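Local coordinates for 2-hydroxyisobutyryl-CoA synthetase (Aquincola tertiaricarbonis, PDB 6HDW), which belongs to the adenylate-forming (ANL) superfamily of AMP-binding enzymes and carries 8LE in its nucleotide site, at residues D344-T349 and Q364-R369. Numbering follows the deposited sequence.
Sequences DLTLWT and QGIFGR. With 8LE ([[(2~{R},3~{S},4~{R},5~{R})-5-(6-aminopurin-9-yl)-3,4-bis(oxidanyl)oxolan-2-yl]methoxy-oxidanyl-phosphoryl] 2-methyl-2-oxidanyl-propanoate), chain B.
The ring of F367 takes CG of L345 at its edge, in the ring plane, with CD2 of L345 3.9 Å from CD2 of F367; farther along, its CZ meets CB of L347 at 4.1 Å. F367 CG lies anti to its carbonyl carbon (chi1 -46°), which lays the ring along the backbone of 345-347. The other flat group, the guanidinium of R369, has both O2' and O3' of 8LE over one face, O3' much the nearer at 2.8 Å from R369 NH2. D344 OD1 stands 3.8 Å from R369 NE, a long salt bridge of charge alone, since the oxygen is well out of the guanidinium plane. The D344 carboxylate accepts both ribose hydroxyls, O2' of 8LE on OD1 and O3' on OD2, each at 2.6 Å, a two-pronged grip on the ribose by an aspartate, as in the ANL superfamily. On the same segment as R369, I366 CB lies 3.5 Å from C2 of the 8LE adenine. Segments 344-347 and 366-369 run antiparallel at 164°, pairing strand 340-347 with 366-369, an outermost strand of an antiparallel sheet in this chain. L345 N donates to G368 O and L345 O accepts from F367 N, both at 2.9 Å, so L345 faces two successive residues. T346 OG1, anti to its backbone N, donates to G365 O across 2.7 Å, tilted 34° from the carbonyl plane. A water also donates to G365 O, linking it with L347 O, to which it donates, and Q364 N, from which it accepts.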
# COMPACT_ATOMS: atom_id res chain seq x y z
N ASP A 344 16.60 13.28 17.58
CA ASP A 344 15.57 12.97 18.57
C ASP A 344 16.16 13.01 19.96
O ASP A 344 17.38 13.02 20.09
CB ASP A 344 14.96 11.59 18.29
CG ASP A 344 14.27 11.50 16.95
OD1 ASP A 344 13.43 12.37 16.66
OD2 ASP A 344 14.55 10.54 16.21
N LEU A 345 15.30 13.02 20.99
CA LEU A 345 15.73 12.99 22.38
C LEU A 345 15.20 11.74 23.06
O LEU A 345 14.04 11.35 22.86
CB LEU A 345 15.27 14.26 23.14
CG LEU A 345 15.94 14.51 24.48
CD1 LEU A 345 17.37 15.01 24.31
CD2 LEU A 345 15.14 15.49 25.31
N THR A 346 16.06 11.10 23.85
CA THR A 346 15.75 9.89 24.61
C THR A 346 16.60 9.83 25.89
O THR A 346 17.41 10.72 26.14
CB THR A 346 15.93 8.64 23.73
OG1 THR A 346 15.33 7.53 24.38
CG2 THR A 346 17.39 8.33 23.43
N LEU A 347 16.42 8.77 26.66
CA LEU A 347 17.16 8.41 27.86
C LEU A 347 17.39 6.91 27.76
O LEU A 347 16.45 6.16 27.46
CB LEU A 347 16.35 8.73 29.13
CG LEU A 347 17.09 8.54 30.47
CD1 LEU A 347 16.70 9.62 31.46
CD2 LEU A 347 16.81 7.18 31.08
N TRP A 348 18.63 6.46 28.00
CA TRP A 348 18.97 5.04 27.94
C TRP A 348 19.53 4.51 29.26
O TRP A 348 20.18 5.25 29.99
CB TRP A 348 19.88 4.70 26.73
CG TRP A 348 21.33 5.12 26.79
CD1 TRP A 348 21.89 6.09 27.57
CD2 TRP A 348 22.38 4.63 25.94
NE1 TRP A 348 23.24 6.20 27.29
CE2 TRP A 348 23.56 5.32 26.29
CE3 TRP A 348 22.43 3.68 24.90
CZ2 TRP A 348 24.78 5.09 25.64
CZ3 TRP A 348 23.64 3.44 24.28
CH2 TRP A 348 24.80 4.14 24.65
N THR A 349 19.23 3.24 29.57
CA THR A 349 19.70 2.57 30.78
C THR A 349 20.26 1.19 30.41
O THR A 349 20.01 0.71 29.30
CB THR A 349 18.59 2.47 31.84
OG1 THR A 349 17.47 1.77 31.30
CG2 THR A 349 18.16 3.84 32.39
N GLN A 364 11.48 5.14 28.54
CA GLN A 364 10.37 6.04 28.26
C GLN A 364 10.23 6.27 26.76
O GLN A 364 9.50 7.16 26.32
CB GLN A 364 10.57 7.37 29.01
CG GLN A 364 10.29 7.30 30.50
CD GLN A 364 11.32 8.07 31.28
OE1 GLN A 364 11.29 9.31 31.35
NE2 GLN A 364 12.26 7.36 31.89
N GLY A 365 10.90 5.42 25.99
CA GLY A 365 10.92 5.50 24.54
C GLY A 365 11.65 6.75 24.08
O GLY A 365 12.65 7.15 24.68
N ILE A 366 11.11 7.40 23.05
CA ILE A 366 11.67 8.60 22.44
C ILE A 366 10.68 9.75 22.65
O ILE A 366 9.50 9.62 22.31
CB ILE A 366 12.10 8.32 20.97
CG1 ILE A 366 13.26 7.30 20.92
CG2 ILE A 366 12.46 9.61 20.20
CD1 ILE A 366 13.46 6.55 19.58
N PHE A 367 11.17 10.84 23.26
CA PHE A 367 10.39 12.01 23.67
C PHE A 367 9.89 12.87 22.52
O PHE A 367 8.84 13.48 22.63
CB PHE A 367 11.16 12.87 24.68
CG PHE A 367 11.81 12.09 25.80
CD1 PHE A 367 11.08 11.19 26.57
CD2 PHE A 367 13.15 12.28 26.12
CE1 PHE A 367 11.68 10.48 27.61
CE2 PHE A 367 13.75 11.57 27.16
CZ PHE A 367 13.01 10.67 27.89
N GLY A 368 10.66 12.92 21.45
CA GLY A 368 10.34 13.70 20.26
C GLY A 368 11.60 14.18 19.57
O GLY A 368 12.70 13.86 20.01
N ARG A 369 11.42 14.95 18.49
CA ARG A 369 12.50 15.53 17.70
C ARG A 369 12.92 16.84 18.39
O ARG A 369 12.05 17.63 18.77
CB ARG A 369 12.02 15.78 16.26
CG ARG A 369 13.13 15.97 15.25
CD ARG A 369 12.69 15.54 13.86
NE ARG A 369 13.40 14.35 13.40
CZ ARG A 369 12.99 13.57 12.41
NH1 ARG A 369 11.85 13.83 11.77
NH2 ARG A 369 13.70 12.50 12.05
C2 8LE B . 9.08 8.40 19.23
CAA 8LE B . 9.51 4.05 9.82
CAZ 8LE B . 9.17 4.79 11.12
CAB 8LE B . 10.16 4.38 12.23
OAF 8LE B . 7.87 4.40 11.55
CAS 8LE B . 9.19 6.32 10.88
OAD 8LE B . 8.20 7.01 11.14
OAQ 8LE B . 10.34 6.82 10.35
PBC 8LE B . 10.54 8.31 9.68
OAI 8LE B . 9.33 8.61 8.69
OAE 8LE B . 11.88 8.40 9.04
O5' 8LE B . 10.46 9.33 10.88
C5' 8LE B . 11.34 9.08 11.97
C4' 8LE B . 11.04 10.04 13.08
O4' 8LE B . 9.73 9.72 13.61
C3' 8LE B . 12.00 9.74 14.16
O3' 8LE B . 13.18 10.53 13.97
C2' 8LE B . 11.20 10.17 15.40
O2' 8LE B . 11.17 11.62 15.58
C1' 8LE B . 9.82 9.69 15.05
N9 8LE B . 9.55 8.31 15.59
C8 8LE B . 9.49 7.15 14.93
N7 8LE B . 9.24 6.19 15.81
C5 8LE B . 9.15 6.74 17.03
C4 8LE B . 9.35 8.06 16.89
N3 8LE B . 9.30 8.90 17.95
N1 8LE B . 8.87 7.02 19.34
C6 8LE B . 8.89 6.24 18.25
N6 8LE B . 8.68 4.94 18.36
O HOH W 1 13.63 6.48 27.21